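Local coordinates for protein Alpha/beta hydrolase (Streptomyces albidoflavus, PDB 6KSU) that probably acts as a penicillin-binding-protein-like cyclase that closes non-ribosomal peptides into macrolactams, coupling chain ends of opposite chirality, at residues A90-Q95 with T196-C201; R148-R153 with G191-T196. One frame throughout, in Å; residues are numbered along the deposited sequence.

Contact 1 of 2, residues A90-Q95 with T196-C201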
loop_
_atom_site.group_PDB
_atom_site.type_symbol
_atom_site.label_atom_id
_atom_site.label_comp_id
_atom_site.label_asym_id
_atom_site.label_seq_id
_atom_site.Cartn_x
_atom_site.Cartn_y
_atom_site.Cartn_z
ATOM N N ALA A 90 10.225 1.032 3.970
ATOM C CA ALA A 90 10.448 0.041 5.016
ATOM C C ALA A 90 11.812 -0.593 4.856
ATOM O O ALA A 90 12.536 -0.797 5.840
ATOM C CB ALA A 90 9.375 -1.038 4.981
ATOM N N GLU A 91 12.180 -0.904 3.613
ATOM C CA GLU A 91 13.480 -1.488 3.359
ATOM C C GLU A 91 14.595 -0.527 3.766
ATOM O O GLU A 91 15.599 -0.936 4.360
ATOM C CB GLU A 91 13.560 -1.871 1.887
ATOM C CG GLU A 91 12.912 -3.245 1.558
ATOM C CD GLU A 91 13.367 -3.752 0.176
ATOM O OE1 GLU A 91 13.707 -2.899 -0.664
ATOM O OE2 GLU A 91 13.420 -4.975 -0.064
ATOM N N LEU A 92 14.411 0.757 3.475
ATOM C CA LEU A 92 15.367 1.773 3.867
ATOM C C LEU A 92 15.478 1.853 5.385
ATOM O O LEU A 92 16.585 1.856 5.941
ATOM C CB LEU A 92 14.931 3.104 3.270
ATOM C CG LEU A 92 15.857 4.279 3.518
ATOM C CD1 LEU A 92 17.258 3.892 3.107
ATOM C CD2 LEU A 92 15.362 5.485 2.725
ATOM N N VAL A 93 14.331 1.891 6.075
ATOM C CA VAL A 93 14.332 1.954 7.536
ATOM C C VAL A 93 15.033 0.731 8.118
ATOM O O VAL A 93 15.823 0.834 9.072
ATOM C CB VAL A 93 12.881 2.084 8.070
ATOM C CG1 VAL A 93 12.845 1.902 9.568
ATOM C CG2 VAL A 93 12.282 3.407 7.701
ATOM N N MET A 94 14.757 -0.447 7.551
ATOM C CA MET A 94 15.362 -1.658 8.089
ATOM C C MET A 94 16.878 -1.666 7.908
ATOM O O MET A 94 17.579 -2.267 8.728
ATOM C CB MET A 94 14.747 -2.900 7.448
ATOM C CG MET A 94 13.309 -3.164 7.836
ATOM S SD MET A 94 12.972 -3.179 9.631
ATOM C CE MET A 94 13.416 -4.860 10.010
ATOM N N GLN A 95 17.402 -1.029 6.847
ATOM C CA GLN A 95 18.856 -0.915 6.704
ATOM C C GLN A 95 19.481 -0.211 7.899
ATOM O O GLN A 95 20.527 -0.641 8.408
ATOM C CB GLN A 95 19.217 -0.144 5.442
ATOM C CG GLN A 95 19.372 -0.944 4.199
ATOM C CD GLN A 95 19.818 -0.050 3.070
ATOM O OE1 GLN A 95 19.793 1.175 3.201
ATOM N NE2 GLN A 95 20.260 -0.644 1.968
ATOM N N THR A 196 17.502 11.693 -0.684
ATOM C CA THR A 196 18.927 11.408 -0.776
ATOM C C THR A 196 19.241 10.042 -0.184
ATOM O O THR A 196 19.994 9.260 -0.771
ATOM C CB THR A 196 19.726 12.505 -0.070
ATOM O OG1 THR A 196 19.414 13.773 -0.658
ATOM C CG2 THR A 196 21.222 12.253 -0.175
ATOM N N ALA A 197 18.647 9.728 0.963
ATOM C CA ALA A 197 18.918 8.456 1.618
ATOM C C ALA A 197 18.338 7.292 0.825
ATOM O O ALA A 197 18.999 6.258 0.660
ATOM C CB ALA A 197 18.353 8.483 3.041
ATOM N N MET A 198 17.097 7.436 0.331
ATOM C CA MET A 198 16.521 6.404 -0.526
ATOM C C MET A 198 17.423 6.127 -1.729
ATOM O O MET A 198 17.713 4.968 -2.061
ATOM C CB MET A 198 15.117 6.840 -0.974
ATOM C CG MET A 198 14.391 5.885 -1.887
ATOM S SD MET A 198 14.171 4.222 -1.211
ATOM C CE MET A 198 12.836 4.427 -0.038
ATOM N N ASP A 199 17.888 7.184 -2.387
ATOM C CA ASP A 199 18.784 7.008 -3.528
ATOM C C ASP A 199 20.083 6.318 -3.102
ATOM O O ASP A 199 20.366 5.186 -3.507
ATOM C CB ASP A 199 19.056 8.369 -4.183
ATOM C CG ASP A 199 19.863 8.262 -5.491
ATOM O OD1 ASP A 199 20.208 7.138 -5.923
ATOM O OD2 ASP A 199 20.152 9.316 -6.087
ATOM N N SER A 200 20.853 6.962 -2.227
ATOM C CA SER A 200 22.212 6.497 -1.946
ATOM C C SER A 200 22.253 5.206 -1.130
ATOM O O SER A 200 23.231 4.462 -1.217
ATOM C CB SER A 200 22.983 7.588 -1.216
ATOM O OG SER A 200 22.338 7.897 0.001
ATOM N N CYS A 201 21.247 4.916 -0.312
ATOM C CA CYS A 201 21.364 3.729 0.531
ATOM C C CYS A 201 20.694 2.491 -0.044
ATOM O O CYS A 201 20.996 1.383 0.408
ATOM C CB CYS A 201 20.795 3.994 1.932
ATOM S SG CYS A 201 21.629 5.360 2.822
#
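Leu92 and Gln95, one turn apart on helix 85-98, reach the side of helix 194-206, Leu92 with a branched apolar end and Gln95 with a flat amide. The short helical segments cross at 75°, their axes 10.3 Å apart at closest approach. Leu92 lies over the crossing. With CG anti to the backbone N (chi1 -177°), its two methyls divide the opposing surface: CD1 meets Cys201 CB at 3.7 Å, while CD2 presses on the backbone at Met198 N, 3.5 Å away, and also comes near the methyl of Ala197. A small residue suits position 197, letting the leucine branch settle close to the helix backbone. Met198 starts off alongside the neighbouring helix rather than at it, but bends at both chi2 and chi3 and so brings CE back to Leu92 CD2 at 3.9 Å; an unbranched, flexible thioether chain is well fitted to such a turn. Ile186 of helix 176-189 packs on both Leu92 and Ala197, extending the apolar layer.

Gln95 supplies the polar grip. Its chain runs extended beyond CG, and NE2 donates to Cys201 O over 2.7 Å with an N-H...O angle of 154°. The acceptor lies in the plane of the glutamine amide, whereas NE2 stands tilted from the plane of the cysteine carbonyl. OE1 comes alongside Cys201 CB at 3.2 Å and lies 3.0 Å from Cys201 O, two acceptors that do not bond, so both ends of the amide lie near the carbonyl but NE2 alone bonds to it. NE2 also makes a weak hydrogen bond to Leu283 O.

This buried crossing, in the helical region of a beta-lactamase-like fold, is thus packed largely by apolar groups, and a neutral amide pairs with the Cys201 carbonyl without bringing a charge into the interior.

Contact 2 of 2, residues R148-R153 with G191-T196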
loop_
_atom_site.group_PDB
_atom_site.type_symbol
_atom_site.label_atom_id
_atom_site.label_comp_id
_atom_site.label_asym_id
_atom_site.label_seq_id
_atom_site.Cartn_x
_atom_site.Cartn_y
_atom_site.Cartn_z
ATOM N N ARG A 148 7.769 22.435 1.570
ATOM C CA ARG A 148 8.347 22.831 0.289
ATOM C C ARG A 148 9.721 22.238 0.016
ATOM O O ARG A 148 10.009 21.895 -1.131
ATOM C CB ARG A 148 8.419 24.356 0.201
ATOM C CG ARG A 148 7.375 24.942 -0.733
ATOM C CD ARG A 148 7.155 26.419 -0.473
ATOM N NE ARG A 148 5.878 26.873 -1.014
ATOM C CZ ARG A 148 4.782 27.058 -0.287
ATOM N NH1 ARG A 148 4.804 26.827 1.021
ATOM N NH2 ARG A 148 3.663 27.473 -0.869
ATOM N N GLY A 149 10.576 22.116 1.021
ATOM C CA GLY A 149 11.905 21.587 0.806
ATOM C C GLY A 149 11.931 20.079 0.937
ATOM O O GLY A 149 10.882 19.435 1.051
ATOM N N PRO A 150 13.133 19.483 0.911
ATOM C CA PRO A 150 13.252 18.031 1.135
ATOM C C PRO A 150 13.174 17.588 2.591
ATOM O O PRO A 150 13.125 16.377 2.833
ATOM C CB PRO A 150 14.639 17.695 0.552
ATOM C CG PRO A 150 15.409 18.967 0.676
ATOM C CD PRO A 150 14.400 20.076 0.444
ATOM N N SER A 151 13.179 18.490 3.566
ATOM C CA SER A 151 13.117 18.061 4.963
ATOM C C SER A 151 11.689 17.760 5.397
ATOM O O SER A 151 10.753 18.490 5.063
ATOM C CB SER A 151 13.693 19.119 5.903
ATOM O OG SER A 151 13.617 18.654 7.247
ATOM N N TYR A 152 11.535 16.697 6.175
ATOM C CA TYR A 152 10.269 16.346 6.804
ATOM C C TYR A 152 10.148 16.877 8.236
ATOM O O TYR A 152 9.248 16.445 8.964
ATOM C CB TYR A 152 10.097 14.825 6.818
ATOM C CG TYR A 152 9.342 14.209 5.643
ATOM C CD1 TYR A 152 7.996 14.461 5.446
ATOM C CD2 TYR A 152 9.980 13.339 4.759
ATOM C CE1 TYR A 152 7.303 13.887 4.391
ATOM C CE2 TYR A 152 9.299 12.754 3.711
ATOM C CZ TYR A 152 7.946 13.030 3.531
ATOM O OH TYR A 152 7.234 12.469 2.486
ATOM N N ARG A 153 11.017 17.804 8.656
ATOM C CA ARG A 153 11.061 18.193 10.072
ATOM C C ARG A 153 9.818 18.976 10.486
ATOM O O ARG A 153 9.142 18.609 11.454
ATOM C CB ARG A 153 12.327 18.999 10.370
ATOM C CG ARG A 153 13.377 18.203 11.123
ATOM C CD ARG A 153 14.629 19.016 11.413
ATOM N NE ARG A 153 15.650 18.870 10.373
ATOM C CZ ARG A 153 16.423 17.796 10.215
ATOM N NH1 ARG A 153 16.289 16.749 11.026
ATOM N NH2 ARG A 153 17.325 17.757 9.236
ATOM N N GLY A 191 21.816 11.574 8.269
ATOM C CA GLY A 191 21.687 13.013 8.286
ATOM C C GLY A 191 21.194 13.502 6.946
ATOM O O GLY A 191 21.379 14.671 6.600
ATOM N N MET A 192 20.569 12.621 6.170
ATOM C CA MET A 192 20.104 12.985 4.839
ATOM C C MET A 192 18.586 12.966 4.753
ATOM O O MET A 192 17.911 12.184 5.430
ATOM C CB MET A 192 20.660 12.048 3.765
ATOM C CG MET A 192 22.060 11.598 3.980
ATOM S SD MET A 192 22.316 10.143 2.966
ATOM C CE MET A 192 22.117 8.857 4.180
ATOM N N ASP A 193 18.059 13.817 3.875
ATOM C CA ASP A 193 16.636 13.799 3.576
ATOM C C ASP A 193 16.229 12.452 2.971
ATOM O O ASP A 193 17.067 11.666 2.499
ATOM C CB ASP A 193 16.287 14.944 2.633
ATOM C CG ASP A 193 16.878 14.758 1.243
ATOM O OD1 ASP A 193 16.300 13.978 0.451
ATOM O OD2 ASP A 193 17.915 15.390 0.933
ATOM N N TRP A 194 14.918 12.187 2.988
ATOM C CA TRP A 194 14.422 10.881 2.553
ATOM C C TRP A 194 14.830 10.562 1.115
ATOM O O TRP A 194 15.215 9.428 0.819
ATOM C CB TRP A 194 12.893 10.801 2.695
ATOM C CG TRP A 194 12.328 9.565 2.057
ATOM C CD1 TRP A 194 12.235 8.329 2.618
ATOM C CD2 TRP A 194 11.789 9.443 0.722
ATOM N NE1 TRP A 194 11.661 7.436 1.723
ATOM C CE2 TRP A 194 11.379 8.098 0.557
ATOM C CE3 TRP A 194 11.597 10.344 -0.336
ATOM C CZ2 TRP A 194 10.818 7.628 -0.622
ATOM C CZ3 TRP A 194 11.042 9.880 -1.511
ATOM C CH2 TRP A 194 10.644 8.532 -1.645
ATOM N N TRP A 195 14.734 11.538 0.205
ATOM C CA TRP A 195 15.145 11.306 -1.186
ATOM C C TRP A 195 16.610 10.887 -1.271
ATOM O O TRP A 195 16.945 9.855 -1.874
ATOM C CB TRP A 195 14.929 12.563 -2.031
ATOM C CG TRP A 195 13.507 12.932 -2.317
ATOM C CD1 TRP A 195 12.827 12.716 -3.480
ATOM C CD2 TRP A 195 12.604 13.633 -1.448
ATOM N NE1 TRP A 195 11.550 13.216 -3.381
ATOM C CE2 TRP A 195 11.386 13.783 -2.146
ATOM C CE3 TRP A 195 12.700 14.134 -0.147
ATOM C CZ2 TRP A 195 10.283 14.426 -1.594
ATOM C CZ3 TRP A 195 11.594 14.770 0.408
ATOM C CH2 TRP A 195 10.400 14.905 -0.316
ATOM N N THR A 196 17.502 11.693 -0.684
ATOM C CA THR A 196 18.927 11.408 -0.776
ATOM C C THR A 196 19.241 10.042 -0.184
ATOM O O THR A 196 19.994 9.260 -0.771
ATOM C CB THR A 196 19.726 12.505 -0.070
ATOM O OG1 THR A 196 19.414 13.773 -0.658
ATOM C CG2 THR A 196 21.222 12.253 -0.175
HETATM O O HOH W 1 13.595 13.906 4.358
#
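An N-cap begins helix 194-206, and its residue, Asp193, packs directly on Pro150 of the loop that leads into helix 153-160; both belong to the helical part of a beta-lactamase-like fold. Asp193 places CG between its backbone N and carbonyl carbon (chi1 68°), which swings the carboxylate back over the first turn. OD1 accepts from Thr196 N at 2.8 Å, met from above the carboxylate plane, and OD2 takes the Thr196 hydroxyl at 2.7 Å on its syn side, but well out of the carboxylate plane. Aspartate fits here because it can satisfy both donors at once, while Pro150 CB lies 3.8 Å from its CG.

The aromatic side chains fill in beside the cap. Trp195 presents the edge of its six-membered ring to the loop, CZ3 lying 3.3 Å from Pro150 O. Trp194 CE3 lies over one face of the Trp195 ring, 3.6 Å above its plane and toward the rim. Tyr152 turns a ring edge to Trp194 CB, with CE2 4.2 Å away, and its hydroxyl goes on to Ser250 O. An ST turn leads into helix 153-160, Ser151 OG accepting from Arg153 N, the helix's first residue.

One water bridges the two segments: it donates to Pro150 O and accepts from Trp194 N, at 2.6 Å from that nitrogen.

Overall arrangement
From the N terminus, the chain enters helix 85-98, whose segment 90-95 supplies the first side of contact 1. It then passes helix 128-132 and reaches the loop 148-153, the first side of contact 2, before helices 153-160 and 176-189. Contact 2 closes at 191-196, and contact 1 only a few residues later at 196-201, so the smaller loop is nested within the larger. The contacts share Thr196 and helix 194-206, which meets the loop at its start and helix 85-98 farther along. They also touch: Met192 packs on Ala197 and Cys201, and Leu92 CD2 approaches Trp194 CD1, joining them in one helical region.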